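Local coordinates for protein BpsB (PgaB), Poly-beta-1,6-N-acetyl-D-glucosamine N-deacetylase (Bordetella bronchiseptica RB50, PDB 5BU6) that deacetylates poly-beta-1,6-N-acetyl-D-glucosamine as a family 4 carbohydrate esterase and is required for biofilm formation in Bordetella bronchiseptica, at residues Asn239-Gly247 / Ala254-Leu262; Glu170-Gln178 / Trp220-Thr229. The protein carries 5 engineered substitutions. All blocks are in the same frame, centred on the assembly; numbering follows the deposited sequence.

Contact 1: Asn239-Gly247 / Ala254-Leu262; sequences NIGLTLQPG and ALTQIRRSL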
ATOM      1  N   ASN A 239      -4.646  -5.040  11.839  1.00 43.33           N
ATOM      2  CA  ASN A 239      -5.862  -4.285  12.153  1.00 44.78           C
ATOM      3  C   ASN A 239      -5.891  -2.862  11.598  1.00 41.95           C
ATOM      4  O   ASN A 239      -6.776  -2.081  11.928  1.00 42.02           O
ATOM      5  CB  ASN A 239      -6.060  -4.232  13.658  1.00 51.31           C
ATOM      6  CG  ASN A 239      -6.227  -5.606  14.261  1.00 69.94           C
ATOM      7  OD1 ASN A 239      -5.448  -6.023  15.118  1.00 78.48           O
ATOM      8  ND2 ASN A 239      -7.241  -6.330  13.803  1.00 76.87           N
ATOM      9  N   ILE A 240      -4.904  -2.519  10.786  1.00 39.63           N
ATOM     10  CA  ILE A 240      -4.892  -1.229  10.112  1.00 37.50           C
ATOM     11  C   ILE A 240      -4.945  -1.507   8.625  1.00 31.48           C
ATOM     12  O   ILE A 240      -4.115  -2.246   8.113  1.00 34.57           O
ATOM     13  CB  ILE A 240      -3.632  -0.400  10.460  1.00 31.75           C
ATOM     14  CG1 ILE A 240      -3.637  -0.024  11.952  1.00 37.23           C
ATOM     15  CG2 ILE A 240      -3.540   0.845   9.558  1.00 31.76           C
ATOM     16  CD1 ILE A 240      -2.392   0.711  12.371  1.00 46.53           C
ATOM     17  N   GLY A 241      -5.944  -0.969   7.937  1.00 33.09           N
ATOM     18  CA  GLY A 241      -6.072  -1.250   6.515  1.00 28.38           C
ATOM     19  C   GLY A 241      -6.278   0.025   5.726  1.00 33.61           C
ATOM     20  O   GLY A 241      -6.983   0.932   6.155  1.00 33.31           O
ATOM     21  N   LEU A 242      -5.654   0.091   4.562  1.00 28.27           N
ATOM     22  CA  LEU A 242      -5.758   1.270   3.720  1.00 28.08           C
ATOM     23  C   LEU A 242      -6.444   0.955   2.402  1.00 33.95           C
ATOM     24  O   LEU A 242      -6.014   0.057   1.668  1.00 32.93           O
ATOM     25  CB  LEU A 242      -4.378   1.855   3.456  1.00 29.57           C
ATOM     26  CG  LEU A 242      -3.787   2.624   4.657  1.00 40.12           C
ATOM     27  CD1 LEU A 242      -3.221   1.696   5.735  1.00 47.43           C
ATOM     28  CD2 LEU A 242      -2.719   3.596   4.178  1.00 47.92           C
ATOM     29  N   THR A 243      -7.486   1.733   2.113  1.00 36.28           N
ATOM     30  CA  THR A 243      -8.385   1.518   0.990  1.00 35.32           C
ATOM     31  C   THR A 243      -8.106   2.570  -0.085  1.00 41.64           C
ATOM     32  O   THR A 243      -7.191   3.363   0.054  1.00 40.88           O
ATOM     33  CB  THR A 243      -9.835   1.608   1.424  1.00 42.94           C
ATOM     34  OG1 THR A 243     -10.188   2.988   1.615  1.00 45.35           O
ATOM     35  CG2 THR A 243     -10.028   0.881   2.732  1.00 55.90           C
ATOM     36  N   LEU A 244      -8.894   2.578  -1.148  1.00 39.03           N
ATOM     37  CA  LEU A 244      -8.813   3.649  -2.151  1.00 44.77           C
ATOM     38  C   LEU A 244     -10.062   4.530  -2.153  1.00 44.56           C
ATOM     39  O   LEU A 244     -10.293   5.301  -3.085  1.00 50.89           O
ATOM     40  CB  LEU A 244      -8.587   3.074  -3.561  1.00 46.19           C
ATOM     41  CG  LEU A 244      -7.143   2.711  -3.915  1.00 49.53           C
ATOM     42  CD1 LEU A 244      -7.081   2.126  -5.310  1.00 54.59           C
ATOM     43  CD2 LEU A 244      -6.259   3.941  -3.812  1.00 55.14           C
ATOM     44  N   GLN A 245     -10.873   4.402  -1.114  1.00 45.01           N
ATOM     45  CA  GLN A 245     -11.981   5.330  -0.909  1.00 48.01           C
ATOM     46  C   GLN A 245     -11.362   6.666  -0.521  1.00 41.68           C
ATOM     47  O   GLN A 245     -10.499   6.704   0.341  1.00 41.78           O
ATOM     48  CB  GLN A 245     -12.922   4.808   0.179  1.00 54.10           C
ATOM     49  CG  GLN A 245     -14.187   5.612   0.403  1.00 68.88           C
ATOM     50  CD  GLN A 245     -14.923   5.182   1.662  1.00 82.82           C
ATOM     51  OE1 GLN A 245     -14.575   4.174   2.283  1.00 88.10           O
ATOM     52  NE2 GLN A 245     -15.939   5.951   2.052  1.00 86.39           N
ATOM     53  N   PRO A 246     -11.756   7.762  -1.185  1.00 54.02           N
ATOM     54  CA  PRO A 246     -11.176   9.047  -0.788  1.00 51.73           C
ATOM     55  C   PRO A 246     -11.990   9.718   0.317  1.00 45.08           C
ATOM     56  O   PRO A 246     -13.107   9.314   0.610  1.00 43.10           O
ATOM     57  CB  PRO A 246     -11.227   9.858  -2.083  1.00 60.71           C
ATOM     58  CG  PRO A 246     -12.476   9.364  -2.748  1.00 66.87           C
ATOM     59  CD  PRO A 246     -12.598   7.886  -2.388  1.00 58.56           C
ATOM     60  N   GLY A 247     -11.429  10.737   0.938  1.00 43.02           N
ATOM     61  CA  GLY A 247     -12.179  11.473   1.929  1.00 39.67           C
ATOM     62  C   GLY A 247     -11.370  11.654   3.183  1.00 34.04           C
ATOM     63  O   GLY A 247     -10.292  11.080   3.319  1.00 35.46           O
ATOM     64  N   ALA A 254     -13.106   3.724  11.028  1.00 44.59           N
ATOM     65  CA  ALA A 254     -12.237   2.705  11.640  1.00 46.49           C
ATOM     66  C   ALA A 254     -10.885   2.665  10.963  1.00 42.28           C
ATOM     67  O   ALA A 254     -10.798   2.896   9.754  1.00 37.34           O
ATOM     68  CB  ALA A 254     -12.890   1.320  11.575  1.00 51.27           C
ATOM     69  N   LEU A 255      -9.828   2.335  11.713  1.00 38.83           N
ATOM     70  CA  LEU A 255      -8.495   2.282  11.116  1.00 35.64           C
ATOM     71  C   LEU A 255      -8.364   1.105  10.155  1.00 34.71           C
ATOM     72  O   LEU A 255      -7.381   1.005   9.440  1.00 36.31           O
ATOM     73  CB  LEU A 255      -7.392   2.211  12.189  1.00 33.79           C
ATOM     74  CG  LEU A 255      -7.199   3.481  13.029  1.00 39.02           C
ATOM     75  CD1 LEU A 255      -5.948   3.354  13.881  1.00 47.92           C
ATOM     76  CD2 LEU A 255      -7.169   4.783  12.201  1.00 34.51           C
ATOM     77  N   THR A 256      -9.365   0.228  10.124  1.00 36.00           N
ATOM     78  CA  THR A 256      -9.385  -0.862   9.150  1.00 35.01           C
ATOM     79  C   THR A 256      -9.848  -0.379   7.780  1.00 36.42           C
ATOM     80  O   THR A 256      -9.706  -1.092   6.789  1.00 39.93           O
ATOM     81  CB  THR A 256     -10.328  -1.984   9.586  1.00 41.20           C
ATOM     82  OG1 THR A 256     -11.629  -1.421   9.796  1.00 44.63           O
ATOM     83  CG2 THR A 256      -9.837  -2.645  10.881  1.00 43.07           C
ATOM     84  N   GLN A 257     -10.421   0.823   7.735  1.00 36.17           N
ATOM     85  CA  GLN A 257     -11.022   1.357   6.512  1.00 33.00           C
ATOM     86  C   GLN A 257     -10.476   2.733   6.144  1.00 36.49           C
ATOM     87  O   GLN A 257     -11.224   3.601   5.674  1.00 37.92           O
ATOM     88  CB  GLN A 257     -12.547   1.460   6.661  1.00 39.13           C
ATOM     89  CG  GLN A 257     -13.234   0.215   7.171  1.00 49.03           C
ATOM     90  CD  GLN A 257     -13.198  -0.906   6.166  1.00 54.92           C
ATOM     91  OE1 GLN A 257     -13.258  -0.671   4.953  1.00 53.46           O
ATOM     92  NE2 GLN A 257     -13.077  -2.136   6.658  1.00 59.46           N
ATOM     93  N   ILE A 258      -9.178   2.923   6.325  1.00 36.68           N
ATOM     94  CA  ILE A 258      -8.553   4.224   6.091  1.00 30.13           C
ATOM     95  C   ILE A 258      -8.694   4.689   4.626  1.00 33.17           C
ATOM     96  O   ILE A 258      -8.441   3.930   3.685  1.00 34.34           O
ATOM     97  CB  ILE A 258      -7.072   4.175   6.505  1.00 27.23           C
ATOM     98  CG1 ILE A 258      -6.955   4.004   8.034  1.00 34.98           C
ATOM     99  CG2 ILE A 258      -6.327   5.433   6.093  1.00 31.85           C
ATOM    100  CD1 ILE A 258      -5.503   3.885   8.491  1.00 31.75           C
ATOM    101  N   ARG A 259      -9.128   5.935   4.469  1.00 32.81           N
ATOM    102  CA  ARG A 259      -9.337   6.573   3.176  1.00 30.58           C
ATOM    103  C   ARG A 259      -8.060   7.218   2.649  1.00 34.88           C
ATOM    104  O   ARG A 259      -7.299   7.789   3.416  1.00 36.11           O
ATOM    105  CB  ARG A 259     -10.432   7.643   3.301  1.00 31.02           C
ATOM    106  CG  ARG A 259     -11.749   7.050   3.727  1.00 36.16           C
ATOM    107  CD  ARG A 259     -12.695   8.091   4.278  1.00 42.35           C
ATOM    108  NE  ARG A 259     -13.995   7.495   4.545  1.00 48.02           N
ATOM    109  CZ  ARG A 259     -14.996   8.127   5.142  1.00 53.67           C
ATOM    110  NH1 ARG A 259     -14.841   9.378   5.556  1.00 48.51           N
ATOM    111  NH2 ARG A 259     -16.145   7.499   5.333  1.00 53.08           N
ATOM    112  N   ARG A 260      -7.830   7.159   1.342  1.00 34.48           N
ATOM    113  CA  ARG A 260      -6.705   7.902   0.797  1.00 33.44           C
ATOM    114  C   ARG A 260      -6.954   8.391  -0.612  1.00 38.49           C
ATOM    115  O   ARG A 260      -7.831   7.881  -1.319  1.00 38.48           O
ATOM    116  CB  ARG A 260      -5.438   7.060   0.825  1.00 33.82           C
ATOM    117  CG  ARG A 260      -5.415   5.936  -0.128  1.00 36.35           C
ATOM    118  CD  ARG A 260      -4.571   4.764   0.463  1.00 44.52           C
ATOM    119  NE  ARG A 260      -4.617   3.651  -0.474  1.00 48.66           N
ATOM    120  CZ  ARG A 260      -3.563   3.165  -1.119  1.00 50.40           C
ATOM    121  NH1 ARG A 260      -2.353   3.650  -0.884  1.00 53.64           N
ATOM    122  NH2 ARG A 260      -3.722   2.167  -1.973  1.00 51.81           N
ATOM    123  N   SER A 261      -6.183   9.398  -0.989  1.00 37.84           N
ATOM    124  CA  SER A 261      -6.241   9.976  -2.324  1.00 38.66           C
ATOM    125  C   SER A 261      -5.005   9.512  -3.050  1.00 40.25           C
ATOM    126  O   SER A 261      -3.979   9.275  -2.431  1.00 43.02           O
ATOM    127  CB  SER A 261      -6.308  11.497  -2.268  1.00 39.76           C
ATOM    128  OG  SER A 261      -7.543  11.909  -1.709  1.00 42.47           O
ATOM    129  N   LEU A 262      -5.111   9.370  -4.360  1.00 43.38           N
ATOM    130  CA  LEU A 262      -4.021   8.845  -5.149  1.00 47.24           C
ATOM    131  C   LEU A 262      -3.458   9.984  -5.976  1.00 45.91           C
ATOM    132  O   LEU A 262      -4.212  10.720  -6.600  1.00 45.60           O
ATOM    133  CB  LEU A 262      -4.525   7.701  -6.029  1.00 64.62           C
ATOM    134  CG  LEU A 262      -3.531   6.902  -6.866  1.00 70.06           C
ATOM    135  CD1 LEU A 262      -2.478   6.268  -5.984  1.00 65.23           C
ATOM    136  CD2 LEU A 262      -4.279   5.846  -7.663  1.00 73.64           C
TER
HETATM  137  O   HOH W   1      -5.902   0.227  -0.921  1.00 36.53           O
HETATM  138  O   HOH W   2      -8.975   7.458  -3.798  1.00 51.35           O
HETATM  139  O   HOH W   3     -13.846   4.289   5.088  1.00 49.78           O
HETATM  140  O   HOH W   4      -7.543  10.697   3.001  1.00 34.98           O
HETATM  141  O   HOH W   5      -8.288  11.827   0.770  1.00 41.40           O

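Contact 2: Glu170-Gln178 / Trp220-Thr229; sequences EQPAASSRQ and WPYGAHNRDT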
ATOM      1  N   GLU A 170     -11.034 -10.520 -15.836  1.00 73.07           N
ATOM      2  CA  GLU A 170     -10.214 -10.528 -14.630  1.00 72.20           C
ATOM      3  C   GLU A 170     -10.768  -9.614 -13.539  1.00 67.70           C
ATOM      4  O   GLU A 170     -11.470  -8.644 -13.814  1.00 66.29           O
ATOM      5  CB  GLU A 170      -8.775 -10.126 -14.965  1.00 83.71           C
ATOM      6  CG  GLU A 170      -7.993 -11.180 -15.735  1.00 96.19           C
ATOM      7  CD  GLU A 170      -6.656 -10.663 -16.240  1.00109.86           C
ATOM      8  OE1 GLU A 170      -6.234  -9.570 -15.805  1.00115.13           O
ATOM      9  OE2 GLU A 170      -6.029 -11.346 -17.077  1.00114.49           O
ATOM     10  N   GLN A 171     -10.454  -9.950 -12.295  1.00 62.84           N
ATOM     11  CA  GLN A 171     -10.804  -9.128 -11.151  1.00 61.76           C
ATOM     12  C   GLN A 171      -9.610  -9.130 -10.196  1.00 59.97           C
ATOM     13  O   GLN A 171      -8.706  -9.938 -10.359  1.00 59.62           O
ATOM     14  CB  GLN A 171     -12.077  -9.653 -10.479  1.00 61.63           C
ATOM     15  CG  GLN A 171     -13.352  -9.283 -11.235  1.00 80.21           C
ATOM     16  CD  GLN A 171     -14.594  -9.984 -10.700  1.00 86.09           C
ATOM     17  OE1 GLN A 171     -14.523 -10.771  -9.754  1.00 88.48           O
ATOM     18  NE2 GLN A 171     -15.738  -9.712 -11.322  1.00 89.38           N
ATOM     19  N   PRO A 172      -9.580  -8.203  -9.222  1.00 59.22           N
ATOM     20  CA  PRO A 172      -8.462  -8.233  -8.263  1.00 57.82           C
ATOM     21  C   PRO A 172      -8.374  -9.563  -7.506  1.00 56.75           C
ATOM     22  O   PRO A 172      -9.405 -10.129  -7.151  1.00 56.75           O
ATOM     23  CB  PRO A 172      -8.789  -7.085  -7.299  1.00 57.58           C
ATOM     24  CG  PRO A 172      -9.622  -6.141  -8.104  1.00 59.23           C
ATOM     25  CD  PRO A 172     -10.420  -7.003  -9.063  1.00 60.11           C
ATOM     26  N   ALA A 173      -7.157 -10.035  -7.255  1.00 56.25           N
ATOM     27  CA  ALA A 173      -6.934 -11.336  -6.618  1.00 55.75           C
ATOM     28  C   ALA A 173      -7.515 -11.449  -5.212  1.00 55.01           C
ATOM     29  O   ALA A 173      -7.879 -12.542  -4.783  1.00 55.09           O
ATOM     30  CB  ALA A 173      -5.443 -11.645  -6.570  1.00 55.85           C
ATOM     31  N   ALA A 174      -7.585 -10.332  -4.490  1.00 54.65           N
ATOM     32  CA  ALA A 174      -8.018 -10.390  -3.091  1.00 54.33           C
ATOM     33  C   ALA A 174      -9.530 -10.365  -2.939  1.00 54.88           C
ATOM     34  O   ALA A 174     -10.073 -10.848  -1.943  1.00 55.10           O
ATOM     35  CB  ALA A 174      -7.400  -9.242  -2.290  1.00 54.08           C
ATOM     36  N   SER A 175     -10.214  -9.805  -3.923  1.00 57.39           N
ATOM     37  CA  SER A 175     -11.639  -9.537  -3.782  1.00 70.60           C
ATOM     38  C   SER A 175     -12.493 -10.703  -4.252  1.00 77.61           C
ATOM     39  O   SER A 175     -13.461 -11.086  -3.598  1.00 81.87           O
ATOM     40  CB  SER A 175     -12.014  -8.276  -4.565  1.00 76.39           C
ATOM     41  OG  SER A 175     -11.881  -8.485  -5.963  1.00 75.14           O
ATOM     42  N   SER A 176     -12.125 -11.269  -5.389  1.00 81.52           N
ATOM     43  CA  SER A 176     -12.981 -12.236  -6.049  1.00 87.25           C
ATOM     44  C   SER A 176     -12.734 -13.665  -5.590  1.00 89.70           C
ATOM     45  O   SER A 176     -11.599 -14.055  -5.310  1.00 86.08           O
ATOM     46  CB  SER A 176     -12.792 -12.143  -7.565  1.00 82.36           C
ATOM     47  OG  SER A 176     -11.430 -12.287  -7.922  1.00 77.34           O
ATOM     48  N   ARG A 177     -13.810 -14.439  -5.507  1.00 85.37           N
ATOM     49  CA  ARG A 177     -13.679 -15.885  -5.462  1.00 79.60           C
ATOM     50  C   ARG A 177     -13.285 -16.334  -6.864  1.00 75.92           C
ATOM     51  O   ARG A 177     -14.066 -16.210  -7.813  1.00 73.14           O
ATOM     52  CB  ARG A 177     -14.975 -16.551  -4.991  1.00 79.02           C
ATOM     53  CG  ARG A 177     -15.124 -16.555  -3.473  1.00 82.91           C
ATOM     54  CD  ARG A 177     -16.502 -17.032  -3.022  1.00 93.70           C
ATOM     55  NE  ARG A 177     -17.564 -16.096  -3.392  1.00103.15           N
ATOM     56  CZ  ARG A 177     -17.788 -14.934  -2.783  1.00109.83           C
ATOM     57  NH1 ARG A 177     -17.016 -14.547  -1.772  1.00114.21           N
ATOM     58  NH2 ARG A 177     -18.780 -14.152  -3.190  1.00106.96           N
ATOM     59  N   GLN A 178     -12.061 -16.832  -6.997  1.00 59.88           N
ATOM     60  CA  GLN A 178     -11.506 -17.081  -8.320  1.00 67.96           C
ATOM     61  C   GLN A 178     -12.002 -18.389  -8.940  1.00 74.55           C
ATOM     62  O   GLN A 178     -12.270 -19.379  -8.251  1.00 69.92           O
ATOM     63  CB  GLN A 178      -9.978 -17.074  -8.271  1.00 74.18           C
ATOM     64  CG  GLN A 178      -9.360 -18.310  -7.643  1.00 81.76           C
ATOM     65  CD  GLN A 178      -7.845 -18.303  -7.717  1.00 80.17           C
ATOM     66  OE1 GLN A 178      -7.257 -17.619  -8.556  1.00 81.74           O
ATOM     67  NE2 GLN A 178      -7.205 -19.069  -6.838  1.00 75.39           N
ATOM     68  N   TRP A 220      -4.296  -2.467   0.624  1.00 29.11           N
ATOM     69  CA  TRP A 220      -4.923  -3.392  -0.302  1.00 27.73           C
ATOM     70  C   TRP A 220      -4.600  -3.002  -1.748  1.00 26.30           C
ATOM     71  O   TRP A 220      -4.903  -1.897  -2.152  1.00 31.36           O
ATOM     72  CB  TRP A 220      -6.443  -3.393  -0.072  1.00 33.58           C
ATOM     73  CG  TRP A 220      -6.854  -3.939   1.307  1.00 31.31           C
ATOM     74  CD1 TRP A 220      -7.342  -3.218   2.382  1.00 34.90           C
ATOM     75  CD2 TRP A 220      -6.837  -5.305   1.716  1.00 33.94           C
ATOM     76  NE1 TRP A 220      -7.608  -4.066   3.438  1.00 34.83           N
ATOM     77  CE2 TRP A 220      -7.306  -5.353   3.058  1.00 30.90           C
ATOM     78  CE3 TRP A 220      -6.455  -6.506   1.085  1.00 35.86           C
ATOM     79  CZ2 TRP A 220      -7.412  -6.547   3.768  1.00 29.39           C
ATOM     80  CZ3 TRP A 220      -6.562  -7.696   1.800  1.00 34.19           C
ATOM     81  CH2 TRP A 220      -7.026  -7.704   3.131  1.00 35.56           C
ATOM     82  N   PRO A 221      -4.009  -3.925  -2.531  1.00 31.93           N
ATOM     83  CA  PRO A 221      -3.846  -3.640  -3.963  1.00 31.61           C
ATOM     84  C   PRO A 221      -5.154  -3.257  -4.620  1.00 39.18           C
ATOM     85  O   PRO A 221      -6.181  -3.889  -4.343  1.00 33.26           O
ATOM     86  CB  PRO A 221      -3.320  -4.967  -4.526  1.00 30.09           C
ATOM     87  CG  PRO A 221      -2.533  -5.554  -3.369  1.00 30.90           C
ATOM     88  CD  PRO A 221      -3.365  -5.190  -2.139  1.00 28.79           C
ATOM     89  N   TYR A 222      -5.102  -2.226  -5.467  1.00 35.96           N
ATOM     90  CA  TYR A 222      -6.248  -1.768  -6.220  1.00 35.25           C
ATOM     91  C   TYR A 222      -7.406  -1.342  -5.308  1.00 37.46           C
ATOM     92  O   TYR A 222      -8.520  -1.181  -5.779  1.00 39.22           O
ATOM     93  CB  TYR A 222      -6.722  -2.849  -7.194  1.00 39.46           C
ATOM     94  CG  TYR A 222      -5.590  -3.534  -7.925  1.00 46.01           C
ATOM     95  CD1 TYR A 222      -4.836  -2.851  -8.872  1.00 48.94           C
ATOM     96  CD2 TYR A 222      -5.271  -4.865  -7.667  1.00 44.60           C
ATOM     97  CE1 TYR A 222      -3.797  -3.471  -9.541  1.00 50.04           C
ATOM     98  CE2 TYR A 222      -4.237  -5.498  -8.336  1.00 44.65           C
ATOM     99  CZ  TYR A 222      -3.506  -4.794  -9.271  1.00 47.30           C
ATOM    100  OH  TYR A 222      -2.479  -5.406  -9.938  1.00 50.59           O
ATOM    101  N   GLY A 223      -7.129  -1.142  -4.022  1.00 34.57           N
ATOM    102  CA  GLY A 223      -8.171  -0.835  -3.051  1.00 39.96           C
ATOM    103  C   GLY A 223      -9.199  -1.946  -2.886  1.00 41.24           C
ATOM    104  O   GLY A 223     -10.314  -1.711  -2.403  1.00 39.31           O
ATOM    105  N   ALA A 224      -8.837  -3.165  -3.288  1.00 38.38           N
ATOM    106  CA  ALA A 224      -9.808  -4.259  -3.320  1.00 36.79           C
ATOM    107  C   ALA A 224      -9.836  -5.047  -2.015  1.00 38.48           C
ATOM    108  O   ALA A 224      -8.854  -5.681  -1.621  1.00 36.29           O
ATOM    109  CB  ALA A 224      -9.533  -5.180  -4.472  1.00 35.44           C
ATOM    110  N   HIS A 225     -10.984  -5.000  -1.350  1.00 39.72           N
ATOM    111  CA  HIS A 225     -11.147  -5.683  -0.080  1.00 39.11           C
ATOM    112  C   HIS A 225     -12.635  -5.820   0.192  1.00 41.53           C
ATOM    113  O   HIS A 225     -13.463  -5.170  -0.460  1.00 40.74           O
ATOM    114  CB  HIS A 225     -10.436  -4.914   1.045  1.00 34.98           C
ATOM    115  CG  HIS A 225     -11.169  -3.688   1.488  1.00 41.19           C
ATOM    116  ND1 HIS A 225     -11.396  -2.612   0.655  1.00 48.17           N
ATOM    117  CD2 HIS A 225     -11.759  -3.381   2.666  1.00 46.98           C
ATOM    118  CE1 HIS A 225     -12.089  -1.692   1.301  1.00 52.16           C
ATOM    119  NE2 HIS A 225     -12.325  -2.135   2.523  1.00 52.34           N
ATOM    120  N   ASN A 226     -12.985  -6.685   1.133  1.00 41.61           N
ATOM    121  CA  ASN A 226     -14.383  -6.861   1.497  1.00 41.36           C
ATOM    122  C   ASN A 226     -14.483  -7.356   2.927  1.00 45.85           C
ATOM    123  O   ASN A 226     -13.488  -7.380   3.649  1.00 41.43           O
ATOM    124  CB  ASN A 226     -15.090  -7.825   0.533  1.00 44.89           C
ATOM    125  CG  ASN A 226     -14.373  -9.166   0.397  1.00 50.84           C
ATOM    126  OD1 ASN A 226     -13.961  -9.774   1.385  1.00 49.26           O
ATOM    127  ND2 ASN A 226     -14.233  -9.637  -0.841  1.00 53.58           N
ATOM    128  N   ARG A 227     -15.685  -7.742   3.328  1.00 52.75           N
ATOM    129  CA  ARG A 227     -15.932  -8.244   4.671  1.00 53.86           C
ATOM    130  C   ARG A 227     -15.004  -9.406   5.018  1.00 50.63           C
ATOM    131  O   ARG A 227     -14.418  -9.448   6.104  1.00 53.23           O
ATOM    132  CB  ARG A 227     -17.394  -8.685   4.791  1.00 62.02           C
ATOM    133  CG  ARG A 227     -18.093  -8.184   6.030  1.00 74.75           C
ATOM    134  CD  ARG A 227     -17.515  -8.843   7.263  1.00 88.57           C
ATOM    135  NE  ARG A 227     -18.169  -8.394   8.486  1.00 99.96           N
ATOM    136  CZ  ARG A 227     -17.946  -8.923   9.684  1.00104.18           C
ATOM    137  NH1 ARG A 227     -17.086  -9.924   9.817  1.00104.11           N
ATOM    138  NH2 ARG A 227     -18.583  -8.453  10.746  1.00106.75           N
ATOM    139  N   ASP A 228     -14.877 -10.349   4.092  1.00 46.25           N
ATOM    140  CA  ASP A 228     -14.061 -11.540   4.328  1.00 44.25           C
ATOM    141  C   ASP A 228     -12.572 -11.205   4.462  1.00 40.69           C
ATOM    142  O   ASP A 228     -11.891 -11.747   5.328  1.00 43.08           O
ATOM    143  CB  ASP A 228     -14.271 -12.563   3.210  1.00 55.53           C
ATOM    144  CG  ASP A 228     -15.672 -13.171   3.228  1.00 76.66           C
ATOM    145  OD1 ASP A 228     -16.196 -13.443   4.332  1.00 84.07           O
ATOM    146  OD2 ASP A 228     -16.249 -13.375   2.136  1.00 87.64           O
ATOM    147  N   THR A 229     -12.058 -10.316   3.612  1.00 39.35           N
ATOM    148  CA  THR A 229     -10.643 -10.003   3.691  1.00 36.00           C
ATOM    149  C   THR A 229     -10.331  -9.189   4.945  1.00 34.95           C
ATOM    150  O   THR A 229      -9.250  -9.323   5.501  1.00 39.59           O
ATOM    151  CB  THR A 229     -10.129  -9.237   2.443  1.00 39.13           C
ATOM    152  OG1 THR A 229     -10.689  -7.923   2.406  1.00 42.87           O
ATOM    153  CG2 THR A 229     -10.504  -9.967   1.177  1.00 46.58           C
TER

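Contact 1: Asn239-Gly247 / Ala254-Leu262
Gly241, Thr243 and Gln245 carry the backbone bonding of segment 239-247 to segment 254-262, which runs parallel to it. Gly241 N donates to Leu255 O (2.9 Å), and Gly241 O accepts from Ile258 N at 3.0 Å. Thr243 N donates to Ile258 O, also at 2.9 Å, and further on Gln245 O receives Arg260 N. A single parallel bridge, Leu242 with Ile258, joins the end of strand 240-242 to the loop leading into strand 261-266, which pairs with strand 14-20 in the parallel sheet.

Side-chain polar atoms add to these backbone bonds. Thr243 OG1 gives a second bond to Ile258 O (2.9 Å), from 43° above the carbonyl plane, and accepts from Gln245 N, closing an ST turn. Arg260 CG sits between its own backbone N and carbonyl carbon (chi1 70°), and this with a bend at chi2 brings NE to Thr243 O at 2.6 Å. The acceptor lies almost in the guanidinium plane, but the bond is bent (136° at the hydrogen) and NE stands above the carbonyl plane, off the lone pair. Leu244 CD2 lies obliquely against the same group, 3.6 Å from Arg260 NH2. Arg259 instead extends beside Gln245, and its NH1 bonds to Pro248 O. Water links Arg259 NE, Gln245 OE1 and Gln257 O.

Ile240, Leu242 and Ile258 form the apolar face. Ile240 CG2 meets Ile258 CD1 at 3.8 Å, and Leu242 CG lies 4.1 Å from Ile258 CG2. Ile240 also touches helix 60-67, and Ile258 touches Val15.

Ile258 O is thus doubly bonded by Thr243. Separately, the NE bond probably limits rotation of the Arg260 guanidinium, which has Asp83 as a weak, long second partner and faces the region of a bound thiocyanate and nickel.

Contact 2: Glu170-Gln178 / Trp220-Thr229
Pro172 and Ala224 meet in a tight carbon-to-carbon contact, CB to CB at 3.5 Å. The Ala224 methyl is the bump: it enters a shallow hollow formed by Pro172 CB and CG, with Ser175 CB as a further wall at 4.0 Å from Ala224 CB. Beside it, Pro172 CB comes obliquely to the Tyr222 ring, 4.2 Å from CD2. Pro172 O accepts Ser175 OG and Ser176 OG from opposite faces of its carbonyl plane, bonds that accompany the turn after strand 170-172.

The Ala174 methyl points to the backbone at Ala224 O and, more distantly and obliquely, to the Trp220 ring (4.4 Å from CE3). Next in segment 220-229 comes helix 227-235, opened by a capping box: Asn226 OD1 accepts from Thr229 N, and Thr229 OG1 accepts from Asn226 N. OG1 lies between the backbone N and carbonyl carbon of Thr229 (chi1 69°), which puts CG2 anti to the carbonyl carbon and 3.3 Å from Ala174 O. Asn226 ND2 approaches Ser175 O and bonds to Tyr192 OH, which also serves Ala174 O. At the outer margin the Arg177 and Asp228 side chains cross at about a right angle, their opposite charges near but beyond salt-bridge distance, while Asp228 OD1 bridges to Arg193.

In the fold
Segment 220-229 joins the two contacts, whose centres lie about 15 Å apart. Trp220 N probably bonds to Leu242 O (3.2 Å), setting the start of segment 220-229 beside the strand of contact 1, and His225 NE2 meets Gln257 OE1 at 3.0 Å in a probable hydrogen bond. Between these, Leu244 CD1 packs on the turn at Tyr222-Gly223. Both contacts lie near bound nickel: the side chains of Arg260 and Tyr222 are each about 6 Å from a nickel ion, and Tyr222 stacks edge-to-face with His159, which ligates nickel with Asp84 and His154. Thiocyanate, probably from the crystallisation liquor, lies about 3 Å from the Arg260 side chain and about 5 Å from that of Tyr222, and may mark a pocket.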